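Local coordinates for protein putative Xylose isomerase (Rhodospirillum rubrum, PDB 3QXB) that probably acts as an isomerase of the xylose isomerase-like TIM-barrel family and binds iron(III) and manganese(II) ions, at residues L42-L47 and R80-T85; L111-L116 and R157-E162; H115-I120 and A164-R169; I287-E292 and L299-A304. All blocks are in the same frame, centred on the assembly; numbering follows the deposited sequence.

Interaction 1 (L42-L47 and R80-T85); sequences LVRDDL and RKAGLT
Arg44, which reaches over to Ala82, has its guanidinium held by the next residue in the helix: NE donates to OD1 of Asp45 at 2.8 Å in an almost straight bond, and NH2 donates to OD2 at 2.9 Å. The grip is side-on, one nitrogen to each oxygen of the salt bridge. OD1 is approached from above the carboxylate plane and OD2 on its syn side, so the two flat groups do not share one plane. With its guanidinium held there, the arginine has its methylene chain against the turn across from it. CG stands anti to the backbone N (chi1 -175°) and carries CD to 3.2 Å from Ala82 O, while NH1 comes to 3.6 Å from Ala82 CB. The small methyl of Ala82 lets NH1 come close beside it, while CD packs on the carbonyl oxygen. The turn is the end of helix 65-81, where Gly83, with positive phi (82°), forms a Schellman motif; glycine is favoured in that conformation. Helices 36-46 and 65-81 are successive outer helices of the TIM barrel, and they meet here near their C-terminal ends, the side where the barrel strands begin. Just before strand 85-90 the chain turns inward at Leu84, whose two methyls part to serve two partners. CD1 lies 3.9 Å from Val43 CG1, and CD2 lies 4.0 Å from Arg44 CB, so the branched leucine packs in the buried layer beneath the exposed arginine and aspartate. Val43, compact and beta-branched, also packs on Leu26.

Interaction 2 (L111-L116 and R157-E162); sequences LGYQHL and RDMWIE. With EDO (1,2-ethanediol), chain O.
Tyr113 presents its ring edge to helix 146-170. Its first torsion swings the ring out alongside the other helix, where CD2 sits 3.8 Å from CB of the selenomethionine Met159. Both Met159 CB and Glu162 CB lie near the plane of the ring. Glu162 runs across the tyrosine at about a right angle, its CG 3.5 Å from Tyr113 OH, and its carboxylate plane is turned 61° from the ring. Both the aliphatic part and the carboxylate of this exposed glutamate thus lie beside the phenol end. Tyr113 OH also shares a short hydrogen bond of 2.5 Å with O2 of an ethanediol, probably from the crystallisation liquor, which approaches at the ring edge.

The two helices are consecutive members of the outer ring of the TIM barrel, joined through strand 130-133, and run nearly parallel, their axes 25° apart and 10.6 Å from each other. On the barrel-facing side the orientation changes from edge to face. Leu116 crosses Trp160 at about a right angle and sets CD2 over one face of the six-membered ring, 3.7 Å from its centroid and 20° off the normal: a CH-pi contact. A methyl can settle against the flat pi surface of the indole, and the wide ring reaches back toward helix 106-125 although its CB points away. Phe101 and Phe135 meet the same indole, whose side chain lies about 8 Å from that of the metal ligand Glu178.

Interaction 3 (H115-I120 and A164-R169); sequences HLKRAI and AAYAKR
Tyr166 and Ile120 have the most surface buried where helices 106-125 and 146-170 run side by side, with Lys117 next. A chi1 near 180° sends the Tyr166 ring out across the seam, where it slips in between Ile120 and Lys117. Ile120 CG2 touches two residues at once: it lies 3.9 Å from Tyr166 CD2 and the same distance from Ala167 CA. Its other branch sends CD1 to 4.1 Å from Ala167 CB. A beta-branched residue is apt here, since CG2 fits between the ring and the backbone of Ala167 while the other branch reaches that alanine's methyl, and the small alanine lets the helices come near, their CA atoms only 6.2 Å apart at Ile120 and Ala167. Lys117 crosses the ring obliquely with its methylenes. CG comes to 3.7 Å from Tyr166 CE2, and a bend at chi2 (-83°) then carries CE up beside the hydroxyl, 3.7 Å from Tyr166 OH. Neither polar end depends on the other: Lys117 NZ makes a salt bridge with Asp121 OD2, and Tyr166 OH is hydrogen-bonded to Asp121 OD1, so one carboxylate a turn further along helix 106-125 holds both and fixes the tyrosine's outer end. The helix axes are near-parallel here, 15° apart and 10.1 Å at closest approach. Beneath this outer layer the barrel begins: Ile120 also packs on Thr131 of strand 130-133 and Ala167 on Leu175 of strand 174-177, placing the seam between the two helices over neighbouring strands.

Interaction 4 (I287-E292 and L299-A304); sequences ILYPFE and LADMIA. With EDO (1,2-ethanediol), chain K.
A very short hydrogen bond, 2.5 Å from Tyr289 OH to Asp301 OD2, joins the loop after strand 283-285 to helix 295-310. The phenol donates to the anti lone pair of OD2, the one turned away from the other oxygen, and the carboxylate plane stands nearly upright to the ring, 83° from it. From the next residue of the helix, the selenium of selenomethionine Met302 lies in the plane of the tyrosine ring, 5.0 Å from its centroid, as a Met-aromatic contact made at the ring edge. Its nearest ring atom is CE1, at 3.7 Å. Bends at chi2 and chi3 fold the Met302 chain back so that SE also meets Ile287 CB at 3.9 Å; a flexible, polarisable side chain suits a place between a ring and a branched aliphatic side chain. This is the last strand-loop-helix unit of the TIM barrel, and Ile287 follows directly on the metal ligand Glu286. Against Tyr289 CD2 rests C1 of an ethanediol, probably from the crystallisation liquor, whose O1 is weakly bonded to Leu288 O. Asp301 is held further by loop residues: Ser257 OG bonds to OD2 and Thr259 OG1 to OD1. With hydroxyls at both oxygens, the carboxylate is probably ionised, which may polarise the phenol O-H and would be consistent with so short a bond.

Following the chain from its N terminus, interaction 1 closes a loop that spans strand 51-55 and most of helix 65-81, pairing the first two outer helices. Interactions 2 and 3 come next: both join helix 106-125 to helix 146-170 across strand 130-133, and share His115 and Leu116. They are staggered rather than one within the other, 115-120 with 164-169 beginning and ending later than 111-116 with 157-162. Interaction 4 closes a short loop, six residues between its segments, within the last barrel unit. Its helix packs on the first, Leu299 on Leu42, so interactions 1 and 4 meet where the barrel closes, with interactions 2 and 3 well away from both.

Interaction 1 (L42-L47 and R80-T85)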
# COMPACT_ATOMS: atom_id res chain seq x y z
N LEU A 42 10.09 -6.99 20.86
CA LEU A 42 8.64 -6.96 20.84
C LEU A 42 8.03 -8.30 20.42
O LEU A 42 7.08 -8.76 21.02
CB LEU A 42 8.19 -5.88 19.88
CG LEU A 42 6.72 -5.47 19.84
CD1 LEU A 42 6.60 -4.14 19.13
CD2 LEU A 42 5.85 -6.50 19.19
N VAL A 43 8.55 -8.93 19.36
CA VAL A 43 8.01 -10.21 18.94
C VAL A 43 8.34 -11.27 20.01
O VAL A 43 7.50 -12.13 20.33
CB VAL A 43 8.56 -10.61 17.58
CG1 VAL A 43 8.22 -12.07 17.28
CG2 VAL A 43 8.00 -9.65 16.48
N ARG A 44 9.54 -11.22 20.55
CA ARG A 44 9.96 -12.23 21.53
C ARG A 44 9.30 -12.08 22.89
O ARG A 44 8.93 -13.08 23.50
CB ARG A 44 11.47 -12.16 21.79
CG ARG A 44 11.97 -13.29 22.72
CD ARG A 44 13.45 -13.11 23.08
NE ARG A 44 13.61 -11.89 23.84
CZ ARG A 44 14.70 -11.13 23.87
NH1 ARG A 44 15.80 -11.45 23.18
NH2 ARG A 44 14.70 -10.03 24.61
N ASP A 45 9.24 -10.85 23.38
CA ASP A 45 8.86 -10.60 24.77
C ASP A 45 7.40 -10.22 24.88
O ASP A 45 6.69 -10.70 25.76
CB ASP A 45 9.75 -9.51 25.39
CG ASP A 45 11.24 -9.91 25.44
OD1 ASP A 45 11.56 -11.11 25.63
OD2 ASP A 45 12.08 -8.99 25.27
N ASP A 46 6.94 -9.34 24.00
CA ASP A 46 5.56 -8.91 24.04
C ASP A 46 4.57 -9.87 23.39
O ASP A 46 3.52 -10.12 23.97
CB ASP A 46 5.42 -7.52 23.45
CG ASP A 46 6.20 -6.49 24.23
OD1 ASP A 46 6.41 -6.70 25.42
OD2 ASP A 46 6.59 -5.45 23.65
N LEU A 47 4.89 -10.40 22.20
CA LEU A 47 4.03 -11.39 21.56
C LEU A 47 4.37 -12.83 21.96
O LEU A 47 3.54 -13.70 21.79
CB LEU A 47 4.09 -11.31 20.04
CG LEU A 47 3.88 -9.91 19.46
CD1 LEU A 47 3.91 -10.03 17.95
CD2 LEU A 47 2.60 -9.32 19.98
N ARG A 80 17.83 -13.02 14.72
CA ARG A 80 18.61 -14.22 15.02
C ARG A 80 19.18 -14.13 16.43
O ARG A 80 19.16 -15.12 17.16
CB ARG A 80 19.74 -14.43 13.98
CG ARG A 80 20.76 -15.50 14.36
CD ARG A 80 21.86 -15.72 13.30
NE ARG A 80 22.49 -14.48 12.84
CZ ARG A 80 23.49 -13.87 13.46
NH1 ARG A 80 23.98 -14.37 14.57
NH2 ARG A 80 24.00 -12.73 12.97
N LYS A 81 19.64 -12.95 16.83
CA LYS A 81 20.18 -12.72 18.19
C LYS A 81 19.09 -12.82 19.27
O LYS A 81 19.37 -13.29 20.35
CB LYS A 81 20.93 -11.37 18.28
CG LYS A 81 22.32 -11.36 17.59
CD LYS A 81 22.97 -9.94 17.67
N ALA A 82 17.85 -12.45 18.96
CA ALA A 82 16.76 -12.57 19.90
C ALA A 82 16.23 -14.00 19.98
O ALA A 82 15.31 -14.26 20.73
CB ALA A 82 15.64 -11.61 19.54
N GLY A 83 16.79 -14.91 19.19
CA GLY A 83 16.35 -16.31 19.16
C GLY A 83 15.12 -16.57 18.30
O GLY A 83 14.44 -17.60 18.47
N LEU A 84 14.83 -15.67 17.38
CA LEU A 84 13.67 -15.81 16.49
C LEU A 84 14.12 -16.33 15.12
O LEU A 84 15.25 -16.11 14.69
CB LEU A 84 12.95 -14.46 16.35
CG LEU A 84 12.62 -13.77 17.69
CD1 LEU A 84 12.14 -12.38 17.45
CD2 LEU A 84 11.61 -14.56 18.58
N THR A 85 13.22 -16.99 14.43
CA THR A 85 13.49 -17.54 13.12
C THR A 85 12.64 -16.86 12.10
O THR A 85 11.43 -17.05 12.08
CB THR A 85 13.17 -19.05 13.07
OG1 THR A 85 13.95 -19.72 14.07
CG2 THR A 85 13.46 -19.67 11.70

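Interaction 2 (L111-L116 and R157-E162)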
# COMPACT_ATOMS: atom_id res chain seq x y z
N LEU A 111 8.90 -5.77 -15.17
CA LEU A 111 9.07 -5.06 -13.90
C LEU A 111 8.63 -5.93 -12.71
O LEU A 111 9.21 -5.87 -11.64
CB LEU A 111 8.39 -3.71 -13.90
CG LEU A 111 9.08 -2.68 -14.81
CD1 LEU A 111 8.13 -1.46 -15.20
CD2 LEU A 111 10.43 -2.22 -14.24
N GLY A 112 7.64 -6.79 -12.93
CA GLY A 112 7.28 -7.78 -11.91
C GLY A 112 8.38 -8.79 -11.67
O GLY A 112 8.71 -9.10 -10.53
N TYR A 113 8.94 -9.32 -12.76
CA TYR A 113 10.13 -10.18 -12.72
C TYR A 113 11.24 -9.53 -11.84
O TYR A 113 11.74 -10.12 -10.90
CB TYR A 113 10.63 -10.45 -14.14
CG TYR A 113 11.76 -11.46 -14.17
CD1 TYR A 113 13.03 -11.07 -13.84
CD2 TYR A 113 11.53 -12.80 -14.58
CE1 TYR A 113 14.09 -11.96 -13.86
CE2 TYR A 113 12.56 -13.69 -14.58
CZ TYR A 113 13.85 -13.27 -14.21
OH TYR A 113 14.91 -14.13 -14.22
N GLN A 114 11.58 -8.31 -12.15
CA GLN A 114 12.69 -7.60 -11.52
C GLN A 114 12.35 -7.33 -10.05
O GLN A 114 13.19 -7.46 -9.14
CB GLN A 114 12.98 -6.31 -12.30
CG GLN A 114 14.24 -5.56 -11.76
CD GLN A 114 14.67 -4.36 -12.57
OE1 GLN A 114 15.81 -3.89 -12.41
NE2 GLN A 114 13.79 -3.85 -13.41
N HIS A 115 11.08 -7.04 -9.77
CA HIS A 115 10.63 -6.86 -8.41
C HIS A 115 10.98 -8.06 -7.56
O HIS A 115 11.65 -7.90 -6.54
CB HIS A 115 9.12 -6.59 -8.35
CG HIS A 115 8.58 -6.44 -6.96
ND1 HIS A 115 8.85 -5.33 -6.17
CD2 HIS A 115 7.76 -7.23 -6.23
CE1 HIS A 115 8.25 -5.48 -5.00
NE2 HIS A 115 7.55 -6.60 -5.02
N LEU A 116 10.54 -9.25 -7.99
CA LEU A 116 10.81 -10.49 -7.28
C LEU A 116 12.30 -10.90 -7.27
O LEU A 116 12.78 -11.43 -6.25
CB LEU A 116 9.93 -11.60 -7.84
CG LEU A 116 9.90 -12.98 -7.16
CD1 LEU A 116 9.82 -12.89 -5.64
CD2 LEU A 116 8.77 -13.79 -7.74
N ARG A 157 4.27 -17.74 -16.04
CA ARG A 157 4.74 -19.07 -15.62
C ARG A 157 6.21 -19.30 -16.00
O ARG A 157 7.01 -19.75 -15.18
CB ARG A 157 3.82 -20.18 -16.20
CG ARG A 157 4.51 -21.48 -16.64
CD ARG A 157 3.48 -22.50 -17.16
NE ARG A 157 3.01 -22.23 -18.52
CZ ARG A 157 1.81 -22.56 -18.99
NH1 ARG A 157 0.94 -23.15 -18.20
NH2 ARG A 157 1.46 -22.25 -20.23
N ASP A 158 6.58 -18.94 -17.22
CA ASP A 158 7.96 -19.05 -17.66
C ASP A 158 8.84 -18.13 -16.81
O ASP A 158 9.93 -18.50 -16.44
CB ASP A 158 8.11 -18.72 -19.16
CG ASP A 158 7.52 -19.80 -20.06
OD1 ASP A 158 7.27 -20.95 -19.58
OD2 ASP A 158 7.28 -19.48 -21.26
N MSE A 159 8.35 -16.96 -16.45
CA MSE A 159 9.12 -16.07 -15.56
C MSE A 159 9.42 -16.71 -14.21
O MSE A 159 10.53 -16.56 -13.68
CB MSE A 159 8.40 -14.77 -15.36
CG MSE A 159 8.47 -13.86 -16.58
SE MSE A 159 7.63 -12.19 -16.33
CE MSE A 159 8.17 -11.40 -17.92
N TRP A 160 8.43 -17.39 -13.62
CA TRP A 160 8.60 -17.94 -12.28
C TRP A 160 9.57 -19.10 -12.31
O TRP A 160 10.28 -19.34 -11.34
CB TRP A 160 7.27 -18.35 -11.63
CG TRP A 160 6.61 -17.18 -10.92
CD1 TRP A 160 6.05 -16.10 -11.51
CD2 TRP A 160 6.50 -16.97 -9.51
NE1 TRP A 160 5.58 -15.22 -10.55
CE2 TRP A 160 5.86 -15.73 -9.32
CE3 TRP A 160 6.90 -17.70 -8.39
CZ2 TRP A 160 5.57 -15.23 -8.06
CZ3 TRP A 160 6.63 -17.20 -7.15
CH2 TRP A 160 5.97 -15.97 -6.99
N ILE A 161 9.60 -19.82 -13.43
CA ILE A 161 10.59 -20.86 -13.63
C ILE A 161 11.99 -20.31 -13.57
O ILE A 161 12.83 -20.83 -12.84
CB ILE A 161 10.31 -21.65 -14.94
CG1 ILE A 161 9.01 -22.44 -14.75
CG2 ILE A 161 11.51 -22.50 -15.33
CD1 ILE A 161 8.40 -22.96 -16.05
N GLU A 162 12.25 -19.27 -14.34
CA GLU A 162 13.55 -18.60 -14.35
C GLU A 162 13.95 -18.04 -12.96
O GLU A 162 15.11 -18.09 -12.55
CB GLU A 162 13.50 -17.44 -15.34
CG GLU A 162 14.81 -17.14 -15.97
CD GLU A 162 14.76 -16.10 -17.10
OE1 GLU A 162 13.71 -15.78 -17.67
OE2 GLU A 162 15.85 -15.61 -17.43
C1 EDO O . 19.01 -12.45 -12.45
O1 EDO O . 19.92 -13.05 -13.38
C2 EDO O . 17.68 -13.19 -12.50
O2 EDO O . 17.13 -13.05 -13.79

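Interaction 3 (H115-I120 and A164-R169)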
# COMPACT_ATOMS: atom_id res chain seq x y z
N HIS A 115 11.08 -7.04 -9.77
CA HIS A 115 10.63 -6.86 -8.41
C HIS A 115 10.98 -8.06 -7.56
O HIS A 115 11.65 -7.90 -6.54
CB HIS A 115 9.12 -6.59 -8.35
CG HIS A 115 8.58 -6.44 -6.96
ND1 HIS A 115 8.85 -5.33 -6.17
CD2 HIS A 115 7.76 -7.23 -6.23
CE1 HIS A 115 8.25 -5.48 -5.00
NE2 HIS A 115 7.55 -6.60 -5.02
N LEU A 116 10.54 -9.25 -7.99
CA LEU A 116 10.81 -10.49 -7.28
C LEU A 116 12.30 -10.90 -7.27
O LEU A 116 12.78 -11.43 -6.25
CB LEU A 116 9.93 -11.60 -7.84
CG LEU A 116 9.90 -12.98 -7.16
CD1 LEU A 116 9.82 -12.89 -5.64
CD2 LEU A 116 8.77 -13.79 -7.74
N LYS A 117 12.99 -10.71 -8.40
CA LYS A 117 14.43 -10.90 -8.47
C LYS A 117 15.14 -10.09 -7.38
O LYS A 117 15.99 -10.62 -6.66
CB LYS A 117 14.97 -10.52 -9.84
CG LYS A 117 16.49 -10.65 -10.04
CD LYS A 117 17.25 -9.43 -9.53
CE LYS A 117 18.68 -9.43 -10.01
NZ LYS A 117 19.48 -8.40 -9.33
N ARG A 118 14.75 -8.84 -7.22
CA ARG A 118 15.35 -7.99 -6.19
C ARG A 118 14.96 -8.44 -4.79
O ARG A 118 15.80 -8.42 -3.88
CB ARG A 118 14.98 -6.53 -6.45
CG ARG A 118 15.66 -5.98 -7.70
CD ARG A 118 15.42 -4.48 -7.95
NE ARG A 118 16.10 -3.69 -6.92
CZ ARG A 118 17.39 -3.35 -6.94
NH1 ARG A 118 18.18 -3.69 -7.96
NH2 ARG A 118 17.89 -2.63 -5.94
N ALA A 119 13.71 -8.86 -4.62
CA ALA A 119 13.28 -9.46 -3.34
C ALA A 119 14.07 -10.72 -3.00
O ALA A 119 14.43 -10.95 -1.84
CB ALA A 119 11.77 -9.77 -3.35
N ILE A 120 14.33 -11.55 -3.99
CA ILE A 120 15.20 -12.71 -3.80
C ILE A 120 16.62 -12.25 -3.37
O ILE A 120 17.20 -12.82 -2.45
CB ILE A 120 15.27 -13.54 -5.09
CG1 ILE A 120 13.93 -14.23 -5.33
CG2 ILE A 120 16.48 -14.49 -5.07
CD1 ILE A 120 13.70 -14.81 -6.75
N ALA A 164 12.78 -19.13 -10.03
CA ALA A 164 13.11 -20.25 -9.14
C ALA A 164 14.57 -20.71 -9.37
O ALA A 164 15.28 -20.98 -8.41
CB ALA A 164 12.09 -21.42 -9.30
N ALA A 165 15.04 -20.71 -10.61
CA ALA A 165 16.45 -21.03 -10.92
C ALA A 165 17.40 -20.01 -10.29
O ALA A 165 18.42 -20.37 -9.69
CB ALA A 165 16.69 -21.09 -12.45
N TYR A 166 17.04 -18.73 -10.42
CA TYR A 166 17.82 -17.68 -9.76
C TYR A 166 17.84 -17.81 -8.23
O TYR A 166 18.88 -17.68 -7.61
CB TYR A 166 17.34 -16.30 -10.21
CG TYR A 166 18.17 -15.17 -9.64
CD1 TYR A 166 19.49 -15.00 -10.04
CD2 TYR A 166 17.63 -14.27 -8.75
CE1 TYR A 166 20.24 -13.99 -9.54
CE2 TYR A 166 18.37 -13.25 -8.26
CZ TYR A 166 19.67 -13.09 -8.66
OH TYR A 166 20.45 -12.04 -8.16
N ALA A 167 16.69 -18.08 -7.62
CA ALA A 167 16.58 -18.21 -6.19
C ALA A 167 17.48 -19.35 -5.74
O ALA A 167 18.24 -19.19 -4.80
CB ALA A 167 15.12 -18.48 -5.74
N LYS A 168 17.44 -20.49 -6.45
CA LYS A 168 18.30 -21.61 -6.07
C LYS A 168 19.78 -21.19 -6.11
O LYS A 168 20.51 -21.49 -5.21
CB LYS A 168 18.13 -22.83 -6.96
CG LYS A 168 18.92 -24.07 -6.32
CD LYS A 168 18.99 -25.27 -7.20
CE LYS A 168 20.03 -25.11 -8.33
NZ LYS A 168 21.38 -25.75 -8.05
N ARG A 169 20.19 -20.47 -7.15
CA ARG A 169 21.54 -20.02 -7.24
C ARG A 169 21.91 -19.09 -6.06
O ARG A 169 23.03 -19.14 -5.58
CB ARG A 169 21.75 -19.28 -8.55
CG ARG A 169 23.16 -19.05 -8.91
CD ARG A 169 23.18 -18.50 -10.37
NE ARG A 169 23.65 -17.13 -10.33
CZ ARG A 169 23.19 -16.11 -11.03
NH1 ARG A 169 22.18 -16.20 -11.93
NH2 ARG A 169 23.79 -14.96 -10.81

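Interaction 4 (I287-E292 and L299-A304)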
# COMPACT_ATOMS: atom_id res chain seq x y z
N ILE A 287 -2.19 -9.34 10.39
CA ILE A 287 -3.18 -8.45 10.96
C ILE A 287 -2.83 -7.06 10.48
O ILE A 287 -1.68 -6.62 10.60
CB ILE A 287 -3.24 -8.50 12.53
CG1 ILE A 287 -3.24 -9.95 13.07
CG2 ILE A 287 -4.46 -7.67 13.03
CD1 ILE A 287 -4.36 -10.82 12.58
N LEU A 288 -3.82 -6.38 9.91
CA LEU A 288 -3.62 -5.06 9.37
C LEU A 288 -4.37 -4.01 10.22
O LEU A 288 -5.52 -4.21 10.66
CB LEU A 288 -4.05 -5.02 7.90
CG LEU A 288 -3.18 -5.84 6.92
CD1 LEU A 288 -3.83 -5.80 5.55
CD2 LEU A 288 -1.71 -5.35 6.85
N TYR A 289 -3.67 -2.93 10.52
CA TYR A 289 -4.22 -1.89 11.36
C TYR A 289 -4.22 -0.62 10.55
O TYR A 289 -3.27 -0.35 9.78
CB TYR A 289 -3.36 -1.72 12.61
CG TYR A 289 -3.48 -2.82 13.60
CD1 TYR A 289 -2.60 -3.91 13.60
CD2 TYR A 289 -4.48 -2.79 14.57
CE1 TYR A 289 -2.72 -4.94 14.52
CE2 TYR A 289 -4.61 -3.82 15.49
CZ TYR A 289 -3.71 -4.90 15.45
OH TYR A 289 -3.76 -5.93 16.36
N PRO A 290 -5.27 0.18 10.70
CA PRO A 290 -5.25 1.50 10.05
C PRO A 290 -3.97 2.27 10.41
O PRO A 290 -3.52 2.17 11.53
CB PRO A 290 -6.47 2.21 10.65
CG PRO A 290 -7.32 1.11 11.27
CD PRO A 290 -6.34 0.08 11.72
N PHE A 291 -3.37 3.01 9.47
CA PHE A 291 -2.20 3.85 9.78
C PHE A 291 -2.46 4.80 10.97
O PHE A 291 -1.60 5.00 11.82
CB PHE A 291 -1.84 4.72 8.55
CG PHE A 291 -1.33 3.92 7.34
CD1 PHE A 291 -0.12 3.23 7.41
CD2 PHE A 291 -2.04 3.91 6.14
CE1 PHE A 291 0.35 2.52 6.33
CE2 PHE A 291 -1.56 3.20 5.03
CZ PHE A 291 -0.37 2.49 5.12
N GLU A 292 -3.67 5.34 11.01
CA GLU A 292 -4.03 6.38 11.98
C GLU A 292 -4.32 5.82 13.40
O GLU A 292 -4.51 6.58 14.34
CB GLU A 292 -5.20 7.21 11.45
CG GLU A 292 -6.49 6.47 11.22
CD GLU A 292 -6.60 5.85 9.82
OE1 GLU A 292 -5.55 5.51 9.17
OE2 GLU A 292 -7.75 5.70 9.37
N LEU A 299 -0.23 -2.19 19.59
CA LEU A 299 0.57 -3.11 20.41
C LEU A 299 -0.31 -3.86 21.41
O LEU A 299 -0.22 -5.09 21.49
CB LEU A 299 1.70 -2.37 21.15
CG LEU A 299 2.65 -3.31 21.94
CD1 LEU A 299 3.19 -4.38 21.02
CD2 LEU A 299 3.79 -2.51 22.60
N ALA A 300 -1.16 -3.13 22.14
CA ALA A 300 -2.04 -3.79 23.11
C ALA A 300 -2.93 -4.82 22.45
O ALA A 300 -3.16 -5.88 22.99
CB ALA A 300 -2.91 -2.75 23.91
N ASP A 301 -3.47 -4.48 21.29
CA ASP A 301 -4.39 -5.38 20.60
C ASP A 301 -3.71 -6.61 20.05
O ASP A 301 -4.26 -7.74 20.16
CB ASP A 301 -5.07 -4.63 19.46
CG ASP A 301 -6.13 -5.44 18.81
OD1 ASP A 301 -7.23 -5.52 19.40
OD2 ASP A 301 -5.87 -6.03 17.75
N MSE A 302 -2.51 -6.43 19.48
CA MSE A 302 -1.69 -7.54 19.00
C MSE A 302 -1.35 -8.55 20.09
O MSE A 302 -1.42 -9.74 19.85
CB MSE A 302 -0.38 -7.06 18.39
CG MSE A 302 -0.46 -6.68 16.94
SE MSE A 302 -0.98 -8.02 15.70
CE MSE A 302 0.35 -9.37 16.06
N ILE A 303 -0.97 -8.05 21.26
CA ILE A 303 -0.69 -8.91 22.44
C ILE A 303 -1.94 -9.69 22.84
O ILE A 303 -1.85 -10.92 23.07
CB ILE A 303 -0.20 -8.09 23.64
CG1 ILE A 303 1.15 -7.44 23.35
CG2 ILE A 303 -0.05 -8.93 24.93
CD1 ILE A 303 1.52 -6.36 24.33
N ALA A 304 -3.09 -9.02 22.91
CA ALA A 304 -4.32 -9.70 23.32
C ALA A 304 -4.69 -10.69 22.22
O ALA A 304 -5.19 -11.76 22.50
CB ALA A 304 -5.45 -8.72 23.59
C1 EDO K . -7.58 -4.24 13.51
O1 EDO K . -8.02 -3.25 12.60
C2 EDO K . -8.82 -5.08 13.71
O2 EDO K . -8.38 -6.27 14.28